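PDB 1KDJ: plastocyanin from Adiantum capillus-veneris, which carries electrons between the cytochrome b6-f complex and P700 of photosystem I by means of a single bound copper ion. Local coordinates for residues A23-E34 / S67-S78; T35-I43 / L55-L66. One frame throughout, in Å; residues are numbered along the deposited sequence.

Contact 1: A23-E34 / S67-S78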
loop_
_atom_site.group_PDB
_atom_site.type_symbol
_atom_site.label_atom_id
_atom_site.label_comp_id
_atom_site.label_asym_id
_atom_site.label_seq_id
_atom_site.Cartn_x
_atom_site.Cartn_y
_atom_site.Cartn_z
ATOM N N ALA A 23 11.289 -7.842 -7.984
ATOM C CA ALA A 23 11.955 -6.541 -7.887
ATOM C C ALA A 23 11.608 -5.551 -8.994
ATOM O O ALA A 23 11.676 -5.863 -10.182
ATOM C CB ALA A 23 13.467 -6.762 -7.884
ATOM N N GLY A 24 11.115 -4.358 -8.640
ATOM C CA GLY A 24 10.799 -3.361 -9.663
ATOM C C GLY A 24 9.451 -3.591 -10.368
ATOM O O GLY A 24 9.072 -2.803 -11.244
ATOM N N GLU A 25 8.682 -4.643 -10.026
ATOM C CA GLU A 25 7.340 -4.798 -10.590
ATOM C C GLU A 25 6.443 -3.750 -9.922
ATOM O O GLU A 25 6.444 -3.606 -8.709
ATOM C CB GLU A 25 6.807 -6.219 -10.308
ATOM C CG GLU A 25 5.346 -6.477 -10.731
ATOM C CD GLU A 25 4.763 -7.853 -10.398
ATOM O OE1 GLU A 25 5.489 -8.771 -10.024
ATOM O OE2 GLU A 25 3.548 -8.010 -10.509
ATOM N N ALA A 26 5.711 -2.955 -10.662
ATOM C CA ALA A 26 4.755 -2.036 -10.072
ATOM C C ALA A 26 3.570 -2.750 -9.365
ATOM O O ALA A 26 3.056 -3.825 -9.748
ATOM C CB ALA A 26 4.245 -1.140 -11.187
ATOM N N VAL A 27 3.186 -2.245 -8.200
ATOM C CA VAL A 27 1.994 -2.704 -7.511
ATOM C C VAL A 27 1.019 -1.541 -7.707
ATOM O O VAL A 27 1.324 -0.408 -7.323
ATOM C CB VAL A 27 2.274 -2.925 -6.048
ATOM C CG1 VAL A 27 1.042 -3.477 -5.359
ATOM C CG2 VAL A 27 3.379 -3.961 -5.899
ATOM N N GLU A 28 -0.094 -1.770 -8.408
ATOM C CA GLU A 28 -1.075 -0.734 -8.645
ATOM C C GLU A 28 -2.213 -0.968 -7.665
ATOM O O GLU A 28 -2.812 -2.048 -7.644
ATOM C CB GLU A 28 -1.601 -0.821 -10.043
ATOM C CG GLU A 28 -2.399 0.414 -10.419
ATOM C CD GLU A 28 -3.129 0.237 -11.744
ATOM O OE1 GLU A 28 -2.473 -0.073 -12.754
ATOM O OE2 GLU A 28 -4.360 0.388 -11.762
ATOM N N PHE A 29 -2.473 -0.006 -6.794
ATOM C CA PHE A 29 -3.559 -0.066 -5.825
ATOM C C PHE A 29 -4.711 0.710 -6.456
ATOM O O PHE A 29 -4.503 1.791 -6.997
ATOM C CB PHE A 29 -3.120 0.586 -4.543
ATOM C CG PHE A 29 -2.011 -0.116 -3.793
ATOM C CD1 PHE A 29 -2.313 -1.086 -2.870
ATOM C CD2 PHE A 29 -0.701 0.258 -3.998
ATOM C CE1 PHE A 29 -1.337 -1.704 -2.122
ATOM C CE2 PHE A 29 0.272 -0.375 -3.250
ATOM C CZ PHE A 29 -0.025 -1.343 -2.319
ATOM N N THR A 30 -5.920 0.159 -6.503
ATOM C CA THR A 30 -7.058 0.799 -7.142
ATOM C C THR A 30 -8.207 0.774 -6.163
ATOM O O THR A 30 -8.522 -0.247 -5.545
ATOM C CB THR A 30 -7.510 0.072 -8.388
ATOM O OG1 THR A 30 -6.371 0.002 -9.246
ATOM C CG2 THR A 30 -8.651 0.787 -9.101
ATOM N N LEU A 31 -8.787 1.949 -5.974
ATOM C CA LEU A 31 -9.896 2.132 -5.058
ATOM C C LEU A 31 -11.164 1.451 -5.594
ATOM O O LEU A 31 -11.498 1.623 -6.769
ATOM C CB LEU A 31 -10.196 3.628 -4.870
ATOM C CG LEU A 31 -11.351 3.927 -3.949
ATOM C CD1 LEU A 31 -10.969 3.683 -2.518
ATOM C CD2 LEU A 31 -11.770 5.353 -4.181
ATOM N N VAL A 32 -11.852 0.684 -4.763
ATOM C CA VAL A 32 -13.162 0.165 -5.127
ATOM C C VAL A 32 -14.137 0.739 -4.076
ATOM O O VAL A 32 -13.868 0.693 -2.872
ATOM C CB VAL A 32 -13.153 -1.394 -5.103
ATOM C CG1 VAL A 32 -14.538 -1.907 -5.505
ATOM C CG2 VAL A 32 -12.141 -1.952 -6.099
ATOM N N GLY A 33 -15.299 1.249 -4.488
ATOM C CA GLY A 33 -16.270 1.750 -3.538
ATOM C C GLY A 33 -16.129 3.254 -3.341
ATOM O O GLY A 33 -15.431 3.938 -4.091
ATOM N N GLU A 34 -16.842 3.764 -2.346
ATOM C CA GLU A 34 -16.822 5.178 -2.079
ATOM C C GLU A 34 -16.040 5.621 -0.857
ATOM O O GLU A 34 -15.766 6.816 -0.733
ATOM C CB GLU A 34 -18.249 5.660 -1.978
ATOM C CG GLU A 34 -18.591 6.451 -3.236
ATOM C CD GLU A 34 -18.619 5.620 -4.510
ATOM O OE1 GLU A 34 -19.461 4.715 -4.574
ATOM O OE2 GLU A 34 -17.812 5.870 -5.417
ATOM N N SER A 67 -9.692 8.623 -4.385
ATOM C CA SER A 67 -11.076 9.069 -4.488
ATOM C C SER A 67 -11.474 8.639 -5.887
ATOM O O SER A 67 -10.571 8.283 -6.649
ATOM C CB SER A 67 -11.137 10.585 -4.356
ATOM O OG SER A 67 -10.488 11.276 -5.425
ATOM N N GLU A 68 -12.713 8.657 -6.391
ATOM C CA GLU A 68 -12.880 8.172 -7.754
ATOM C C GLU A 68 -12.295 9.160 -8.746
ATOM O O GLU A 68 -12.089 8.834 -9.905
ATOM C CB GLU A 68 -14.364 7.899 -8.046
ATOM C CG GLU A 68 -14.575 6.602 -8.898
ATOM C CD GLU A 68 -14.030 5.267 -8.336
ATOM O OE1 GLU A 68 -14.553 4.733 -7.346
ATOM O OE2 GLU A 68 -13.073 4.744 -8.913
ATOM N N ASP A 69 -11.922 10.334 -8.258
ATOM C CA ASP A 69 -11.240 11.326 -9.058
ATOM C C ASP A 69 -9.745 10.970 -9.145
ATOM O O ASP A 69 -9.070 11.265 -10.129
ATOM C CB ASP A 69 -11.441 12.722 -8.397
ATOM C CG ASP A 69 -12.875 13.309 -8.304
ATOM O OD1 ASP A 69 -13.747 12.722 -7.652
ATOM O OD2 ASP A 69 -13.113 14.382 -8.873
ATOM N N GLU A 70 -9.165 10.362 -8.103
ATOM C CA GLU A 70 -7.752 9.964 -8.031
ATOM C C GLU A 70 -7.837 8.486 -7.621
ATOM O O GLU A 70 -7.639 8.161 -6.446
ATOM C CB GLU A 70 -7.029 10.787 -6.942
ATOM C CG GLU A 70 -5.537 10.481 -6.678
ATOM C CD GLU A 70 -5.043 10.730 -5.241
ATOM O OE1 GLU A 70 -5.402 11.740 -4.626
ATOM O OE2 GLU A 70 -4.277 9.909 -4.730
ATOM N N PRO A 71 -8.242 7.557 -8.493
ATOM C CA PRO A 71 -8.588 6.193 -8.094
ATOM C C PRO A 71 -7.413 5.241 -7.907
ATOM O O PRO A 71 -7.608 4.212 -7.262
ATOM C CB PRO A 71 -9.548 5.736 -9.158
ATOM C CG PRO A 71 -8.984 6.402 -10.399
ATOM C CD PRO A 71 -8.545 7.780 -9.905
ATOM N N SER A 72 -6.216 5.501 -8.436
ATOM C CA SER A 72 -5.130 4.580 -8.230
ATOM C C SER A 72 -3.818 5.211 -7.766
ATOM O O SER A 72 -3.636 6.435 -7.835
ATOM C CB SER A 72 -4.980 3.800 -9.534
ATOM O OG SER A 72 -5.206 4.663 -10.626
ATOM N N PHE A 73 -2.937 4.361 -7.217
ATOM C CA PHE A 73 -1.605 4.712 -6.740
ATOM C C PHE A 73 -0.684 3.565 -7.136
ATOM O O PHE A 73 -1.007 2.410 -6.877
ATOM C CB PHE A 73 -1.586 4.823 -5.242
ATOM C CG PHE A 73 -0.211 5.109 -4.659
ATOM C CD1 PHE A 73 0.471 6.252 -5.049
ATOM C CD2 PHE A 73 0.330 4.224 -3.757
ATOM C CE1 PHE A 73 1.717 6.512 -4.527
ATOM C CE2 PHE A 73 1.572 4.498 -3.241
ATOM C CZ PHE A 73 2.256 5.629 -3.626
ATOM N N LYS A 74 0.504 3.860 -7.652
ATOM C CA LYS A 74 1.446 2.844 -8.118
ATOM C C LYS A 74 2.739 2.937 -7.302
ATOM O O LYS A 74 3.279 4.049 -7.156
ATOM C CB LYS A 74 1.663 3.123 -9.586
ATOM C CG LYS A 74 2.337 2.021 -10.366
ATOM C CD LYS A 74 2.061 2.248 -11.849
ATOM C CE LYS A 74 0.567 2.032 -12.137
ATOM N NZ LYS A 74 0.334 1.717 -13.542
ATOM N N ALA A 75 3.179 1.824 -6.719
ATOM C CA ALA A 75 4.378 1.768 -5.893
ATOM C C ALA A 75 5.380 0.753 -6.495
ATOM O O ALA A 75 4.947 -0.277 -7.043
ATOM C CB ALA A 75 4.037 1.299 -4.499
ATOM N N LYS A 76 6.700 1.015 -6.453
ATOM C CA LYS A 76 7.749 0.098 -6.929
ATOM C C LYS A 76 8.776 -0.017 -5.816
ATOM O O LYS A 76 9.228 1.007 -5.283
ATOM C CB LYS A 76 8.461 0.636 -8.154
ATOM C CG LYS A 76 7.770 0.418 -9.462
ATOM C CD LYS A 76 8.387 1.387 -10.423
ATOM C CE LYS A 76 8.294 0.890 -11.850
ATOM N NZ LYS A 76 9.350 -0.087 -12.075
ATOM N N VAL A 77 9.090 -1.223 -5.366
ATOM C CA VAL A 77 10.095 -1.483 -4.359
ATOM C C VAL A 77 11.042 -2.544 -4.992
ATOM O O VAL A 77 10.653 -3.592 -5.567
ATOM C CB VAL A 77 9.451 -2.019 -3.073
ATOM C CG1 VAL A 77 10.555 -2.307 -2.054
ATOM C CG2 VAL A 77 8.465 -0.996 -2.473
ATOM N N SER A 78 12.310 -2.141 -5.062
ATOM C CA SER A 78 13.384 -2.975 -5.599
ATOM C C SER A 78 14.067 -3.895 -4.591
ATOM O O SER A 78 14.582 -4.928 -5.021
ATOM C CB SER A 78 14.449 -2.061 -6.250
ATOM O OG SER A 78 13.913 -1.015 -7.062
HETATM O O HOH W 1 7.647 -3.579 -6.367
#
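Five backbone bonds pair Val27 with Ala75 and Phe29 with Phe73 and carry the ladder on to Leu31 N, which gives its hydrogen to Pro71 O; the shortest, Phe29 N to Phe73 O at 2.8 Å, is nearly straight at 173°. Past the ladder, Gly24 N reaches Val77 O at 3.2 Å from above the carbonyl plane, and Lys76 bends at its last torsion to set NZ 2.9 Å from Gly24 O. A water bridges Glu25 O and Val77 N.

On the face of Glu28, Thr30, Ser72 and Lys74, a weak salt bridge spans 3.4 Å from Lys74 NZ to Glu28 OE1. Glu28 holds CG anti to its backbone N (chi1 -168°), which lays CG against Lys74 CE. An alanine here takes the carboxylate away, and Lys74 NZ, left without its mate, would probably swing more freely.

On the opposite face the Phe29 and Phe73 side chains run side by side, CD2 to CD2 4.1 Å, and Ala75 CB meets the edge of the Phe29 ring. Leu31 CD2 rests on the Ser67 backbone, at a type I turn. This antiparallel pair, with strand 72-75 outermost, belongs to one sheet of the cupredoxin beta-sandwich.

Contact 2: T35-I43 / L55-L66; sequences TGHNIVFDI and LKAASMDENDLL. With CU (copper (II) ion), chain B.
Ser59 OG is gripped by three groups: it accepts from Phe41 N at 2.9 Å, a bond of 170°, accepts from a water that also donates to Phe41 O, and gives its own hydrogen to Leu55 O at 2.8 Å, from above that carbonyl's plane. The hydroxyl thereby ties the last turn of helix 49-57 to strand 40-41. Farther along, Met60 N binds Ile39 O and Leu66 N binds His37 O, both at 2.8 Å.

Asn38 turns CG between its backbone N and carbonyl carbon (chi1 68°), and this sends ND2 to Asp64 O at 3.1 Å, tilted from the amide plane; OD1 is taken by the backbone N of Thr88. Met60 SD lies against Asn38 CB.

Buried apolar contacts join Ile39, Phe41, Leu55, Ala58, Met60 and Leu66. Ile39 CD1 meets Leu66 CD1 at 3.7 Å and lies near Met60 SD; Ala58 CB touches the Phe41 ring, and Leu55 crosses Phe41 at about a right angle. Two polar atoms, Ala58 O and Ser59 OG, lie in the plane of that ring, at its edge. Leu55 CB also packs on Ile43 CD1 at 3.5 Å. In a separate, more exposed contact, Val40 CG2 touches Glu62 CG, whose carboxylate bonds to Tyr86 OH.

The CB of His37 leaves the backbone away from 55-66, and its ND1 binds copper at 1.9 Å, in a site completed by Cys87, His90 and Met95. Strand 40-41 edges a sheet beside strand 81-86, with Phe85 against Ile39 and Tyr83 against Phe41, while Phe29 of strand 27-31 also packs on Ile39 and Phe73 of strand 72-75 on Met60 and Leu66.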
loop_
_atom_site.group_PDB
_atom_site.type_symbol
_atom_site.label_atom_id
_atom_site.label_comp_id
_atom_site.label_asym_id
_atom_site.label_seq_id
_atom_site.Cartn_x
_atom_site.Cartn_y
_atom_site.Cartn_z
ATOM N N THR A 35 -15.692 4.746 0.083
ATOM C CA THR A 35 -14.855 5.132 1.204
ATOM C C THR A 35 -13.419 5.423 0.679
ATOM O O THR A 35 -12.842 4.566 -0.005
ATOM C CB THR A 35 -14.860 3.980 2.189
ATOM O OG1 THR A 35 -16.225 3.679 2.495
ATOM C CG2 THR A 35 -14.102 4.305 3.434
ATOM N N GLY A 36 -12.845 6.612 0.914
ATOM C CA GLY A 36 -11.488 6.942 0.518
ATOM C C GLY A 36 -10.547 6.183 1.419
ATOM O O GLY A 36 -10.806 5.784 2.569
ATOM N N HIS A 37 -9.358 5.901 0.897
ATOM C CA HIS A 37 -8.358 5.109 1.619
ATOM C C HIS A 37 -7.000 5.560 1.126
ATOM O O HIS A 37 -6.926 6.211 0.090
ATOM C CB HIS A 37 -8.437 3.601 1.299
ATOM C CG HIS A 37 -9.725 2.909 1.732
ATOM N ND1 HIS A 37 -9.852 2.572 3.003
ATOM C CD2 HIS A 37 -10.776 2.500 0.949
ATOM C CE1 HIS A 37 -11.009 1.919 3.048
ATOM N NE2 HIS A 37 -11.528 1.888 1.838
ATOM N N ASN A 38 -5.924 5.197 1.796
ATOM C CA ASN A 38 -4.622 5.433 1.155
ATOM C C ASN A 38 -3.669 4.284 1.504
ATOM O O ASN A 38 -4.084 3.302 2.137
ATOM C CB ASN A 38 -4.006 6.797 1.614
ATOM C CG ASN A 38 -3.568 6.891 3.042
ATOM O OD1 ASN A 38 -3.623 6.033 3.915
ATOM N ND2 ASN A 38 -3.158 8.086 3.376
ATOM N N ILE A 39 -2.389 4.396 1.128
ATOM C CA ILE A 39 -1.426 3.318 1.353
ATOM C C ILE A 39 -0.133 3.978 1.809
ATOM O O ILE A 39 0.408 4.778 1.047
ATOM C CB ILE A 39 -1.073 2.514 0.053
ATOM C CG1 ILE A 39 -2.343 1.884 -0.579
ATOM C CG2 ILE A 39 -0.019 1.424 0.414
ATOM C CD1 ILE A 39 -3.188 2.793 -1.517
ATOM N N VAL A 40 0.313 3.583 2.970
ATOM C CA VAL A 40 1.556 4.050 3.555
ATOM C C VAL A 40 2.310 2.823 4.028
ATOM O O VAL A 40 1.765 1.988 4.751
ATOM C CB VAL A 40 1.273 5.014 4.769
ATOM C CG1 VAL A 40 2.568 5.475 5.425
ATOM C CG2 VAL A 40 0.540 6.233 4.270
ATOM N N PHE A 41 3.608 2.752 3.680
ATOM C CA PHE A 41 4.459 1.655 4.111
ATOM C C PHE A 41 5.048 1.889 5.469
ATOM O O PHE A 41 5.435 3.009 5.768
ATOM C CB PHE A 41 5.611 1.427 3.103
ATOM C CG PHE A 41 5.175 0.573 1.913
ATOM C CD1 PHE A 41 5.227 -0.806 2.024
ATOM C CD2 PHE A 41 4.683 1.156 0.779
ATOM C CE1 PHE A 41 4.775 -1.588 0.982
ATOM C CE2 PHE A 41 4.233 0.365 -0.254
ATOM C CZ PHE A 41 4.276 -1.003 -0.155
ATOM N N ASP A 42 5.088 0.877 6.312
ATOM C CA ASP A 42 5.812 0.894 7.568
ATOM C C ASP A 42 7.310 0.829 7.275
ATOM O O ASP A 42 7.732 0.075 6.392
ATOM C CB ASP A 42 5.519 -0.304 8.390
ATOM C CG ASP A 42 4.860 -0.038 9.717
ATOM O OD1 ASP A 42 5.139 0.971 10.373
ATOM O OD2 ASP A 42 4.052 -0.875 10.100
ATOM N N ILE A 43 8.168 1.554 7.980
ATOM C CA ILE A 43 9.608 1.480 7.710
ATOM C C ILE A 43 10.148 0.516 8.752
ATOM O O ILE A 43 9.945 0.794 9.932
ATOM C CB ILE A 43 10.316 2.845 7.886
ATOM C CG1 ILE A 43 9.635 3.956 7.091
ATOM C CG2 ILE A 43 11.781 2.657 7.477
ATOM C CD1 ILE A 43 9.575 3.759 5.585
ATOM N N LEU A 55 10.724 2.990 0.515
ATOM C CA LEU A 55 9.430 2.803 1.146
ATOM C C LEU A 55 8.691 4.135 1.280
ATOM O O LEU A 55 7.484 4.212 0.965
ATOM C CB LEU A 55 9.662 2.145 2.478
ATOM C CG LEU A 55 10.172 0.683 2.499
ATOM C CD1 LEU A 55 10.295 0.204 3.915
ATOM C CD2 LEU A 55 9.187 -0.234 1.753
ATOM N N LYS A 56 9.395 5.226 1.657
ATOM C CA LYS A 56 8.768 6.559 1.684
ATOM C C LYS A 56 8.300 6.960 0.293
ATOM O O LYS A 56 7.177 7.451 0.136
ATOM C CB LYS A 56 9.733 7.654 2.196
ATOM C CG LYS A 56 9.923 7.253 3.617
ATOM C CD LYS A 56 10.690 8.244 4.447
ATOM C CE LYS A 56 9.728 8.697 5.546
ATOM N NZ LYS A 56 8.638 9.491 4.988
ATOM N N ALA A 57 9.089 6.703 -0.756
ATOM C CA ALA A 57 8.692 7.018 -2.114
ATOM C C ALA A 57 7.532 6.154 -2.604
ATOM O O ALA A 57 6.838 6.490 -3.550
ATOM C CB ALA A 57 9.828 6.789 -3.063
ATOM N N ALA A 58 7.333 5.032 -1.954
ATOM C CA ALA A 58 6.283 4.111 -2.339
ATOM C C ALA A 58 5.048 4.362 -1.473
ATOM O O ALA A 58 4.100 3.569 -1.515
ATOM C CB ALA A 58 6.764 2.656 -2.133
ATOM N N SER A 59 5.045 5.412 -0.637
ATOM C CA SER A 59 3.925 5.672 0.228
ATOM C C SER A 59 3.199 6.910 -0.213
ATOM O O SER A 59 3.741 7.822 -0.836
ATOM C CB SER A 59 4.398 5.865 1.613
ATOM O OG SER A 59 5.028 4.707 2.115
ATOM N N MET A 60 1.885 6.895 0.001
ATOM C CA MET A 60 1.082 8.091 -0.213
ATOM C C MET A 60 1.362 9.032 0.944
ATOM O O MET A 60 1.678 8.672 2.077
ATOM C CB MET A 60 -0.427 7.801 -0.222
ATOM C CG MET A 60 -0.784 7.286 -1.590
ATOM S SD MET A 60 -2.492 6.682 -1.736
ATOM C CE MET A 60 -3.252 8.277 -1.932
ATOM N N ASP A 61 1.207 10.293 0.621
ATOM C CA ASP A 61 1.384 11.344 1.590
ATOM C C ASP A 61 0.215 11.153 2.550
ATOM O O ASP A 61 -0.900 11.013 2.043
ATOM C CB ASP A 61 1.342 12.614 0.750
ATOM C CG ASP A 61 1.562 13.919 1.483
ATOM O OD1 ASP A 61 2.133 13.889 2.577
ATOM O OD2 ASP A 61 1.157 14.960 0.949
ATOM N N GLU A 62 0.291 11.118 3.877
ATOM C CA GLU A 62 -0.925 10.886 4.653
ATOM C C GLU A 62 -1.995 11.980 4.534
ATOM O O GLU A 62 -3.031 11.905 5.181
ATOM C CB GLU A 62 -0.580 10.683 6.127
ATOM C CG GLU A 62 0.187 9.381 6.386
ATOM C CD GLU A 62 0.386 8.977 7.858
ATOM O OE1 GLU A 62 0.248 9.838 8.747
ATOM O OE2 GLU A 62 0.674 7.793 8.118
ATOM N N ASN A 63 -1.844 13.019 3.706
ATOM C CA ASN A 63 -2.876 14.036 3.482
ATOM C C ASN A 63 -3.473 13.798 2.086
ATOM O O ASN A 63 -4.008 14.669 1.395
ATOM C CB ASN A 63 -2.217 15.426 3.573
ATOM C CG ASN A 63 -3.131 16.622 3.283
ATOM O OD1 ASN A 63 -4.119 16.867 3.976
ATOM N ND2 ASN A 63 -2.849 17.441 2.287
ATOM N N ASP A 64 -3.375 12.556 1.637
ATOM C CA ASP A 64 -3.771 12.145 0.306
ATOM C C ASP A 64 -4.695 10.946 0.505
ATOM O O ASP A 64 -4.462 10.094 1.370
ATOM C CB ASP A 64 -2.514 11.753 -0.433
ATOM C CG ASP A 64 -2.355 12.328 -1.812
ATOM O OD1 ASP A 64 -2.846 11.701 -2.757
ATOM O OD2 ASP A 64 -1.722 13.383 -1.927
ATOM N N LEU A 65 -5.776 10.876 -0.249
ATOM C CA LEU A 65 -6.680 9.745 -0.182
ATOM C C LEU A 65 -7.019 9.475 -1.609
ATOM O O LEU A 65 -7.054 10.383 -2.433
ATOM C CB LEU A 65 -7.990 10.026 0.584
ATOM C CG LEU A 65 -7.872 10.120 2.109
ATOM C CD1 LEU A 65 -9.219 10.442 2.690
ATOM C CD2 LEU A 65 -7.431 8.824 2.732
ATOM N N LEU A 66 -7.156 8.192 -1.929
ATOM C CA LEU A 66 -7.675 7.787 -3.225
ATOM C C LEU A 66 -9.163 8.213 -3.261
ATOM O O LEU A 66 -9.866 8.218 -2.239
ATOM C CB LEU A 66 -7.529 6.260 -3.367
ATOM C CG LEU A 66 -6.084 5.728 -3.373
ATOM C CD1 LEU A 66 -6.094 4.218 -3.252
ATOM C CD2 LEU A 66 -5.377 6.194 -4.644
HETATM CU CU CU B . -8.869 2.912 4.626
HETATM O O HOH W 2 6.396 5.511 4.772
#

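Both contacts are partly buried, their centres about 10 Å apart, yet they are built differently. Contact 1 is a regular antiparallel ladder with one face of charged and hydroxyl side chains and one apolar face; contact 2 joins a short strand and loops to a helix end through scattered backbone bonds, a serine hydroxyl and an asparagine amide. They share the sandwich interior, where buried Phe29 packs on Ile39; separately, Phe73 CE2 packs 3.2 Å from Ala58 O. Another meeting is acidic: Glu70 OE2 and Asp64 OD1 lie 3.0 Å apart, a closeness that might raise the pKa of one of them. Contact 2 supplies one copper ligand, His37, on which Leu31 of contact 1 packs.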